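Local coordinates for protein putative acetamidase/formamidase (Yersinia enterocolitica subsp. palearctica serotype O:3, PDB 5UBU) that probably hydrolyses carbon-nitrogen bonds of linear amides such as acetamide or formamide, and binds sodium ions in this crystal, at residues B[97-103]-B[245-251]; B[106-112]-B[237-243]; B[172-176]-B[205-209]. One frame throughout, in Å; residues are numbered along the deposited sequence.

Contact 1 (B[97-103]-B[245-251])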
loop_
_atom_site.group_PDB
_atom_site.type_symbol
_atom_site.label_atom_id
_atom_site.label_comp_id
_atom_site.label_asym_id
_atom_site.label_seq_id
_atom_site.Cartn_x
_atom_site.Cartn_y
_atom_site.Cartn_z
ATOM N N GLU B 97 -10.878 -31.889 -12.258
ATOM C CA GLU B 97 -10.346 -32.197 -10.924
ATOM C C GLU B 97 -9.202 -31.243 -10.618
ATOM O O GLU B 97 -8.664 -30.604 -11.518
ATOM C CB GLU B 97 -9.874 -33.665 -10.819
ATOM C CG GLU B 97 -8.725 -34.032 -11.748
ATOM C CD GLU B 97 -8.342 -35.504 -11.719
ATOM O OE1 GLU B 97 -7.477 -35.888 -12.541
ATOM O OE2 GLU B 97 -8.898 -36.272 -10.902
ATOM N N LYS B 98 -8.835 -31.164 -9.348
ATOM C CA LYS B 98 -7.762 -30.274 -8.915
ATOM C C LYS B 98 -6.504 -30.505 -9.739
ATOM O O LYS B 98 -6.072 -31.640 -9.916
ATOM C CB LYS B 98 -7.488 -30.457 -7.427
ATOM C CG LYS B 98 -6.391 -29.578 -6.872
ATOM C CD LYS B 98 -6.334 -29.762 -5.342
ATOM C CE LYS B 98 -5.021 -29.322 -4.709
ATOM N NZ LYS B 98 -4.587 -27.969 -5.140
ATOM N N GLY B 99 -5.939 -29.420 -10.256
ATOM C CA GLY B 99 -4.748 -29.480 -11.094
ATOM C C GLY B 99 -5.082 -29.189 -12.545
ATOM O O GLY B 99 -4.178 -28.935 -13.346
ATOM N N ASP B 100 -6.377 -29.258 -12.886
ATOM C CA ASP B 100 -6.854 -28.973 -14.245
ATOM C C ASP B 100 -7.136 -27.485 -14.400
ATOM O O ASP B 100 -6.934 -26.694 -13.467
ATOM C CB ASP B 100 -8.126 -29.782 -14.579
ATOM C CG ASP B 100 -7.871 -31.287 -14.649
ATOM O OD1 ASP B 100 -6.690 -31.692 -14.698
ATOM O OD2 ASP B 100 -8.855 -32.064 -14.685
ATOM N N VAL B 101 -7.584 -27.115 -15.596
ATOM C CA VAL B 101 -7.909 -25.738 -15.912
ATOM C C VAL B 101 -9.175 -25.684 -16.750
ATOM O O VAL B 101 -9.333 -26.468 -17.692
ATOM C CB VAL B 101 -6.769 -25.071 -16.704
ATOM C CG1 VAL B 101 -7.175 -23.698 -17.214
ATOM C CG2 VAL B 101 -5.524 -24.958 -15.842
ATOM N N ILE B 102 -10.077 -24.769 -16.396
ATOM C CA ILE B 102 -11.300 -24.572 -17.149
ATOM C C ILE B 102 -11.018 -23.441 -18.125
ATOM O O ILE B 102 -10.559 -22.379 -17.720
ATOM C CB ILE B 102 -12.468 -24.133 -16.254
ATOM C CG1 ILE B 102 -12.767 -25.182 -15.184
ATOM C CG2 ILE B 102 -13.714 -23.854 -17.093
ATOM C CD1 ILE B 102 -13.197 -26.538 -15.724
ATOM N N ALA B 103 -11.276 -23.678 -19.407
ATOM C CA ALA B 103 -11.089 -22.660 -20.432
ATOM C C ALA B 103 -12.476 -22.132 -20.758
ATOM O O ALA B 103 -13.355 -22.905 -21.128
ATOM C CB ALA B 103 -10.433 -23.252 -21.669
ATOM N N VAL B 245 -17.157 -23.780 -22.907
ATOM C CA VAL B 245 -16.315 -24.200 -21.794
ATOM C C VAL B 245 -15.607 -25.498 -22.144
ATOM O O VAL B 245 -16.258 -26.456 -22.564
ATOM C CB VAL B 245 -17.177 -24.409 -20.533
ATOM C CG1 VAL B 245 -16.314 -24.813 -19.336
ATOM C CG2 VAL B 245 -17.977 -23.144 -20.230
ATOM N N ASP B 246 -14.285 -25.537 -21.980
ATOM C CA ASP B 246 -13.528 -26.743 -22.287
ATOM C C ASP B 246 -12.616 -27.016 -21.081
ATOM O O ASP B 246 -12.585 -26.226 -20.125
ATOM C CB ASP B 246 -12.779 -26.599 -23.616
ATOM C CG ASP B 246 -12.486 -27.968 -24.302
ATOM O OD1 ASP B 246 -12.311 -28.998 -23.607
ATOM O OD2 ASP B 246 -12.422 -28.004 -25.562
ATOM N N LEU B 247 -11.910 -28.148 -21.111
ATOM C CA LEU B 247 -11.066 -28.568 -20.005
ATOM C C LEU B 247 -9.670 -28.959 -20.455
ATOM O O LEU B 247 -9.516 -29.750 -21.383
ATOM C CB LEU B 247 -11.720 -29.779 -19.346
ATOM C CG LEU B 247 -11.066 -30.415 -18.119
ATOM C CD1 LEU B 247 -11.089 -29.449 -16.951
ATOM C CD2 LEU B 247 -11.791 -31.692 -17.759
ATOM N N ILE B 248 -8.661 -28.395 -19.787
ATOM C CA ILE B 248 -7.253 -28.693 -20.054
ATOM C C ILE B 248 -6.775 -29.486 -18.848
ATOM O O ILE B 248 -6.855 -29.026 -17.715
ATOM C CB ILE B 248 -6.400 -27.421 -20.253
ATOM C CG1 ILE B 248 -6.865 -26.656 -21.500
ATOM C CG2 ILE B 248 -4.929 -27.799 -20.400
ATOM C CD1 ILE B 248 -6.325 -25.246 -21.594
ATOM N N LYS B 249 -6.275 -30.684 -19.102
ATOM C CA LYS B 249 -5.838 -31.570 -18.038
ATOM C C LYS B 249 -4.432 -31.307 -17.543
ATOM O O LYS B 249 -3.530 -31.023 -18.324
ATOM C CB LYS B 249 -5.903 -33.025 -18.516
ATOM C CG LYS B 249 -7.272 -33.495 -19.003
ATOM C CD LYS B 249 -8.366 -33.507 -17.940
ATOM C CE LYS B 249 -8.098 -34.521 -16.831
ATOM N NZ LYS B 249 -9.211 -34.582 -15.854
ATOM N N ASN B 250 -4.276 -31.389 -16.224
ATOM C CA ASN B 250 -2.991 -31.277 -15.549
ATOM C C ASN B 250 -2.099 -30.108 -16.015
ATOM O O ASN B 250 -1.013 -30.312 -16.545
ATOM C CB ASN B 250 -2.277 -32.635 -15.721
ATOM C CG ASN B 250 -1.087 -32.811 -14.805
ATOM O OD1 ASN B 250 -1.027 -32.243 -13.710
ATOM N ND2 ASN B 250 -0.146 -33.641 -15.235
ATOM N N TRP B 251 -2.594 -28.889 -15.815
ATOM C CA TRP B 251 -1.871 -27.650 -16.159
ATOM C C TRP B 251 -1.934 -26.808 -14.890
ATOM O O TRP B 251 -2.948 -26.191 -14.590
ATOM C CB TRP B 251 -2.493 -26.977 -17.394
ATOM C CG TRP B 251 -1.802 -25.730 -17.859
ATOM C CD1 TRP B 251 -0.462 -25.496 -17.867
ATOM C CD2 TRP B 251 -2.402 -24.616 -18.531
ATOM N NE1 TRP B 251 -0.194 -24.268 -18.420
ATOM C CE2 TRP B 251 -1.369 -23.709 -18.844
ATOM C CE3 TRP B 251 -3.721 -24.288 -18.882
ATOM C CZ2 TRP B 251 -1.612 -22.483 -19.486
ATOM C CZ3 TRP B 251 -3.961 -23.060 -19.514
ATOM C CH2 TRP B 251 -2.909 -22.182 -19.812
#

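Contact 2 (B[106-112]-B[237-243])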
loop_
_atom_site.group_PDB
_atom_site.type_symbol
_atom_site.label_atom_id
_atom_site.label_comp_id
_atom_site.label_asym_id
_atom_site.label_seq_id
_atom_site.Cartn_x
_atom_site.Cartn_y
_atom_site.Cartn_z
ATOM N N ILE B 106 -15.684 -16.727 -24.435
ATOM C CA ILE B 106 -16.916 -15.951 -24.550
ATOM C C ILE B 106 -17.163 -15.690 -26.039
ATOM O O ILE B 106 -16.334 -15.076 -26.709
ATOM C CB ILE B 106 -16.827 -14.631 -23.765
ATOM C CG1 ILE B 106 -16.486 -14.914 -22.288
ATOM C CG2 ILE B 106 -18.140 -13.865 -23.880
ATOM C CD1 ILE B 106 -16.230 -13.673 -21.454
ATOM N N GLU B 107 -18.289 -16.176 -26.556
ATOM C CA GLU B 107 -18.607 -15.992 -27.968
ATOM C C GLU B 107 -19.283 -14.671 -28.228
ATOM O O GLU B 107 -18.918 -13.953 -29.164
ATOM C CB GLU B 107 -19.552 -17.082 -28.481
ATOM C CG GLU B 107 -19.010 -18.497 -28.468
ATOM C CD GLU B 107 -19.975 -19.479 -29.092
ATOM O OE1 GLU B 107 -19.719 -20.705 -29.025
ATOM O OE2 GLU B 107 -21.007 -19.029 -29.638
ATOM N N SER B 108 -20.290 -14.378 -27.406
ATOM C CA SER B 108 -21.087 -13.179 -27.556
ATOM C C SER B 108 -21.799 -12.762 -26.276
ATOM O O SER B 108 -21.996 -13.568 -25.359
ATOM C CB SER B 108 -22.132 -13.422 -28.641
ATOM O OG SER B 108 -22.936 -14.543 -28.317
HETATM N N MSE B 109 -22.188 -11.488 -26.240
HETATM C CA MSE B 109 -22.884 -10.897 -25.104
HETATM C C MSE B 109 -23.856 -9.884 -25.643
HETATM O O MSE B 109 -23.454 -8.916 -26.292
HETATM C CB MSE B 109 -21.880 -10.222 -24.176
HETATM C CG MSE B 109 -21.013 -11.229 -23.438
HETATM SE SE MSE B 109 -19.824 -10.285 -22.189
HETATM C CE MSE B 109 -21.174 -9.654 -20.907
ATOM N N LEU B 110 -25.143 -10.109 -25.403
ATOM C CA LEU B 110 -26.190 -9.199 -25.874
ATOM C C LEU B 110 -27.020 -8.733 -24.683
ATOM O O LEU B 110 -27.093 -9.438 -23.675
ATOM C CB LEU B 110 -27.104 -9.909 -26.877
ATOM C CG LEU B 110 -26.440 -10.511 -28.123
ATOM C CD1 LEU B 110 -27.443 -11.304 -28.937
ATOM C CD2 LEU B 110 -25.762 -9.423 -28.952
ATOM N N PRO B 111 -27.626 -7.536 -24.775
ATOM C CA PRO B 111 -28.465 -7.080 -23.663
ATOM C C PRO B 111 -29.746 -7.897 -23.630
ATOM O O PRO B 111 -30.277 -8.251 -24.682
ATOM C CB PRO B 111 -28.730 -5.603 -23.981
ATOM C CG PRO B 111 -28.439 -5.444 -25.431
ATOM C CD PRO B 111 -27.452 -6.503 -25.814
ATOM N N ARG B 112 -30.218 -8.199 -22.426
ATOM C CA ARG B 112 -31.408 -9.016 -22.230
ATOM C C ARG B 112 -32.591 -8.170 -21.784
ATOM O O ARG B 112 -32.428 -7.228 -21.011
ATOM C CB ARG B 112 -31.083 -10.101 -21.196
ATOM C CG ARG B 112 -32.113 -11.214 -21.076
ATOM C CD ARG B 112 -31.554 -12.376 -20.275
ATOM N NE ARG B 112 -31.231 -12.010 -18.899
ATOM C CZ ARG B 112 -32.074 -12.074 -17.860
ATOM N NH1 ARG B 112 -33.319 -12.519 -18.001
ATOM N NH2 ARG B 112 -31.651 -11.709 -16.649
ATOM N N PHE B 237 -25.522 -4.427 -16.460
ATOM C CA PHE B 237 -26.730 -4.833 -17.194
ATOM C C PHE B 237 -26.961 -6.349 -17.189
ATOM O O PHE B 237 -26.064 -7.133 -16.895
ATOM C CB PHE B 237 -26.713 -4.276 -18.641
ATOM C CG PHE B 237 -25.847 -5.050 -19.611
ATOM C CD1 PHE B 237 -24.486 -5.171 -19.424
ATOM C CD2 PHE B 237 -26.396 -5.595 -20.764
ATOM C CE1 PHE B 237 -23.700 -5.873 -20.335
ATOM C CE2 PHE B 237 -25.601 -6.284 -21.682
ATOM C CZ PHE B 237 -24.252 -6.413 -21.464
ATOM N N ALA B 238 -28.206 -6.722 -17.481
ATOM C CA ALA B 238 -28.632 -8.100 -17.577
ATOM C C ALA B 238 -28.302 -8.509 -19.013
ATOM O O ALA B 238 -28.615 -7.764 -19.946
ATOM C CB ALA B 238 -30.120 -8.212 -17.299
ATOM N N SER B 239 -27.680 -9.680 -19.191
ATOM C CA SER B 239 -27.261 -10.123 -20.528
ATOM C C SER B 239 -27.539 -11.565 -20.882
ATOM O O SER B 239 -27.879 -12.380 -20.029
ATOM C CB SER B 239 -25.743 -9.969 -20.659
ATOM O OG SER B 239 -25.064 -10.959 -19.891
ATOM N N ILE B 240 -27.360 -11.844 -22.174
ATOM C CA ILE B 240 -27.464 -13.173 -22.740
ATOM C C ILE B 240 -26.022 -13.430 -23.150
ATOM O O ILE B 240 -25.591 -13.018 -24.230
ATOM C CB ILE B 240 -28.402 -13.249 -23.964
ATOM C CG1 ILE B 240 -29.820 -12.803 -23.583
ATOM C CG2 ILE B 240 -28.423 -14.673 -24.515
ATOM C CD1 ILE B 240 -30.812 -12.798 -24.724
ATOM N N THR B 241 -25.267 -14.061 -22.257
ATOM C CA THR B 241 -23.855 -14.365 -22.483
ATOM C C THR B 241 -23.715 -15.804 -22.926
ATOM O O THR B 241 -24.130 -16.711 -22.209
ATOM C CB THR B 241 -23.028 -14.144 -21.201
ATOM O OG1 THR B 241 -23.117 -12.767 -20.812
ATOM C CG2 THR B 241 -21.576 -14.516 -21.415
ATOM N N THR B 242 -23.133 -16.001 -24.108
ATOM C CA THR B 242 -22.907 -17.330 -24.654
ATOM C C THR B 242 -21.430 -17.669 -24.526
ATOM O O THR B 242 -20.578 -16.930 -25.015
ATOM C CB THR B 242 -23.355 -17.428 -26.126
ATOM O OG1 THR B 242 -24.757 -17.168 -26.212
ATOM C CG2 THR B 242 -23.100 -18.828 -26.689
ATOM N N ILE B 243 -21.141 -18.791 -23.872
ATOM C CA ILE B 243 -19.766 -19.244 -23.655
ATOM C C ILE B 243 -19.542 -20.677 -24.122
ATOM O O ILE B 243 -20.497 -21.448 -24.276
ATOM C CB ILE B 243 -19.384 -19.169 -22.155
ATOM C CG1 ILE B 243 -20.294 -20.065 -21.301
ATOM C CG2 ILE B 243 -19.465 -17.736 -21.659
ATOM C CD1 ILE B 243 -19.961 -20.058 -19.826
#

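Contact 3 (B[172-176]-B[205-209])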
loop_
_atom_site.group_PDB
_atom_site.type_symbol
_atom_site.label_atom_id
_atom_site.label_comp_id
_atom_site.label_asym_id
_atom_site.label_seq_id
_atom_site.Cartn_x
_atom_site.Cartn_y
_atom_site.Cartn_z
ATOM N N THR B 172 -17.482 -10.800 -13.290
ATOM C CA THR B 172 -17.229 -11.929 -12.389
ATOM C C THR B 172 -17.245 -13.274 -13.109
ATOM O O THR B 172 -18.294 -13.751 -13.513
ATOM C CB THR B 172 -18.264 -12.014 -11.238
ATOM O OG1 THR B 172 -19.579 -12.200 -11.778
ATOM C CG2 THR B 172 -18.240 -10.756 -10.374
ATOM N N LEU B 173 -16.069 -13.866 -13.266
ATOM C CA LEU B 173 -15.914 -15.171 -13.897
ATOM C C LEU B 173 -15.015 -15.952 -12.944
ATOM O O LEU B 173 -13.901 -15.531 -12.657
ATOM C CB LEU B 173 -15.281 -15.049 -15.284
ATOM C CG LEU B 173 -15.164 -16.359 -16.074
ATOM C CD1 LEU B 173 -16.545 -16.972 -16.314
ATOM C CD2 LEU B 173 -14.434 -16.151 -17.396
ATOM N N SER B 174 -15.488 -17.088 -12.446
ATOM C CA SER B 174 -14.688 -17.838 -11.481
ATOM C C SER B 174 -15.006 -19.311 -11.344
ATOM O O SER B 174 -15.980 -19.812 -11.894
ATOM C CB SER B 174 -14.877 -17.188 -10.104
ATOM O OG SER B 174 -16.239 -17.172 -9.739
ATOM N N VAL B 175 -14.133 -19.990 -10.607
ATOM C CA VAL B 175 -14.297 -21.399 -10.275
ATOM C C VAL B 175 -14.200 -21.489 -8.752
ATOM O O VAL B 175 -13.651 -20.595 -8.110
ATOM C CB VAL B 175 -13.285 -22.314 -10.981
ATOM C CG1 VAL B 175 -13.592 -22.385 -12.462
ATOM C CG2 VAL B 175 -11.856 -21.857 -10.744
ATOM N N SER B 176 -14.743 -22.549 -8.175
ATOM C CA SER B 176 -14.726 -22.708 -6.724
ATOM C C SER B 176 -13.359 -22.968 -6.111
ATOM O O SER B 176 -12.528 -23.622 -6.720
ATOM C CB SER B 176 -15.623 -23.872 -6.311
ATOM O OG SER B 176 -15.532 -24.115 -4.915
ATOM N N THR B 205 -10.653 -17.285 -21.110
ATOM C CA THR B 205 -10.106 -17.142 -19.760
ATOM C C THR B 205 -9.795 -18.538 -19.203
ATOM O O THR B 205 -10.622 -19.451 -19.301
ATOM C CB THR B 205 -11.081 -16.396 -18.823
ATOM O OG1 THR B 205 -11.364 -15.101 -19.355
ATOM C CG2 THR B 205 -10.484 -16.228 -17.438
ATOM N N TYR B 206 -8.596 -18.686 -18.634
ATOM C CA TYR B 206 -8.139 -19.950 -18.047
ATOM C C TYR B 206 -8.183 -19.842 -16.528
ATOM O O TYR B 206 -7.539 -18.976 -15.960
ATOM C CB TYR B 206 -6.731 -20.273 -18.534
ATOM C CG TYR B 206 -6.651 -20.373 -20.044
ATOM C CD1 TYR B 206 -7.206 -21.456 -20.714
ATOM C CD2 TYR B 206 -6.014 -19.398 -20.800
ATOM C CE1 TYR B 206 -7.145 -21.561 -22.097
ATOM C CE2 TYR B 206 -5.943 -19.497 -22.184
ATOM C CZ TYR B 206 -6.513 -20.584 -22.828
ATOM O OH TYR B 206 -6.453 -20.705 -24.195
ATOM N N LEU B 207 -8.953 -20.719 -15.887
ATOM C CA LEU B 207 -9.133 -20.712 -14.430
ATOM C C LEU B 207 -8.655 -22.025 -13.796
ATOM O O LEU B 207 -9.028 -23.100 -14.259
ATOM C CB LEU B 207 -10.615 -20.517 -14.113
ATOM C CG LEU B 207 -11.230 -19.195 -14.603
ATOM C CD1 LEU B 207 -12.752 -19.207 -14.496
ATOM C CD2 LEU B 207 -10.652 -18.016 -13.829
ATOM N N PRO B 208 -7.870 -21.946 -12.702
ATOM C CA PRO B 208 -7.356 -23.157 -12.091
ATOM C C PRO B 208 -8.377 -23.905 -11.246
ATOM O O PRO B 208 -8.928 -23.347 -10.303
ATOM C CB PRO B 208 -6.216 -22.650 -11.200
ATOM C CG PRO B 208 -6.422 -21.184 -11.044
ATOM C CD PRO B 208 -7.625 -20.779 -11.842
ATOM N N VAL B 209 -8.582 -25.178 -11.572
ATOM C CA VAL B 209 -9.517 -26.015 -10.848
ATOM C C VAL B 209 -8.919 -26.450 -9.515
ATOM O O VAL B 209 -7.761 -26.859 -9.453
ATOM C CB VAL B 209 -9.883 -27.283 -11.657
ATOM C CG1 VAL B 209 -10.850 -28.172 -10.873
ATOM C CG2 VAL B 209 -10.504 -26.902 -12.991
HETATM O O HOH W 1 -10.046 -22.904 -7.781
#

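Contact 1 (B[97-103]-B[245-251])
Asp-100 holds the backbone and lysine of 245-251 at once. Its CB rests 3.5 Å from the carbonyl O of Ile-248 and touches CD1 of Leu-247. CG sits anti to the carbonyl carbon, beside the backbone N (chi1 -66°), and chi2 of -14° turns OD1 to Asn-250 N and OD2 to Lys-249 NZ. OD1 takes the backbone N-H of Asn-250 on its anti side, 31° out of the carboxylate plane, with N and OD1 2.9 Å apart and the bond almost straight. OD2 is met on its syn side, again tilted from the plane, by NZ of Lys-249, a salt bridge of 2.8 Å, and from the opposite face by the backbone N of Glu-97. Lys-249 reaches it because its chain folds back at chi2 and chi3, bringing CD and CE close to OD2, the two side chains crossing at a slant; OE1 of Glu-97 adds a long ion pair to the same NZ.

Beyond the aspartate, Val-101 puts CG2 3.6 Å from CE3 of Trp-251, obliquely to the indole, which also meets Tyr-206 edge-to-face. On the other face, Ile-102 touches CG1 of Val-245 through CG2 and CD1 of Leu-247 through CD1. Paired backbone bonds join Val-101 with Ile-248 and Ala-103 with Asp-246. A type II turn, Glu-97 to Asp-100, leads into an antiparallel strand pair in a mixed beta sheet, its entrance fastened by a salt-bridge network.

Contact 2 (B[106-112]-B[237-243])
Thr-242 receives two consecutive residues of the facing strand. Its carbonyl O accepts the backbone N of Glu-107 at 2.9 Å, while its own N donates to the O of Ser-108. The methyl CG2 of Thr-242 lies 3.6 Å from OE2 of Glu-107, and its CB packs against OG of Ser-108. Past this point the pairing is regular: Leu-110 and Ile-240 exchange two backbone bonds, the one into Ile-240 O arriving 42° above the carbonyl plane, and Arg-112 N donates to Ala-238 O.

Selenomethionine Met-109 runs alongside Thr-241, the two side chains pointing the same way. Its CG is 3.9 Å from CG2 of Thr-241, and a bend at chi3 (69°) returns the CE methyl to within 3.7 Å of Thr-241 OG1. Near the end of the strand, CA of Pro-111 comes to the edge of the Phe-237 ring, 3.6 Å from CE2. Arg-112 crosses Ile-240 at about a right angle, with CG against CG1 at 3.8 Å, and brings the edge of its guanidinium to Ser-239 O, which lies near the guanidinium plane.

A second shell positions these groups. Arg-55 forms a salt bridge with Glu-107, the carbonyl of Thr-60 holds NH2 of Arg-112, and OG of Ser-239 is hydrogen-bonded to both Thr-241 OG1 and the hydroxyl of Thr-60. Ile-170 of strand 169-175 covers Ile-106, Met-109 and Thr-241, whereas Ile-57 of the neighbouring strand 55-59 touches Ile-240 and Thr-242. With Glu-107 and Ser-108 both set against Thr-242, this is a classic beta bulge in an otherwise regular antiparallel pair of a mixed sheet.

Contact 3 (B[172-176]-B[205-209])
Two beta sheets face each other here through the apolar side chains of strands 169-175 and 203-208, which belong to different sheets and bury this contact in the interior between them. The short strand segments run at 39° to one another, 7.1 Å apart at closest approach, too far for backbone pairing, so the interval is bridged by side chains, which also reach backbone atoms of the facing strand.

Leu-207 is central. With CG anti to the carbonyl carbon (chi1 -62°), it carries CD1 across to the facing strand, where that methyl lies 3.8 Å from CA of Ser-174 and also meets CG of Leu-173 and CG1 of Val-175. Both methyls of Val-175 rest against CB of Leu-207 from the same side, CG2 at 3.8 Å and CG1 at 3.9 Å. CG2 of Val-175 also approaches the carbonyl O of Pro-208. At the other end, Leu-173 and Thr-205 reach toward each other tip to tip: CD2 of the leucine is 3.7 Å from CB of the threonine, beside its OG1 and CG2. Val-104 of the adjoining strand 101-111 also packs on Leu-173, and Leu-216 of strand 214-222 touches it as well.

One water joins the segments by donating to two carbonyls, Ser-176 O and Pro-208 O, each at 2.8 Å. These carbonyls point toward each other, and the water between them gives each a donor. Direct contact therefore rests mainly on leucine and valine methyls, with Thr-205 at one end; being apolar it is not directional, and no direct polar bond between these segments fixes their alignment.

Contacts 1 and 2 lie along the same antiparallel pair, strands 101-111 and 239-248, with centres 24 Å apart: contact 1 is at the start of the former strand and contact 2 at its end. Contact 3 is 10 Å from contact 1 and 18 Å from contact 2, centre to centre. Its strand 203-208 adjoins 101-111 in the large mixed sheet, and backbone atoms of Ile-102 and Leu-207 probably hydrogen-bond, whereas strand 169-175 belongs to a second sheet. Along the chain the contacts are nested, 3 within 2 within 1. Together they bring residues distant in sequence together in one core, tying the sheet internally and to its neighbour.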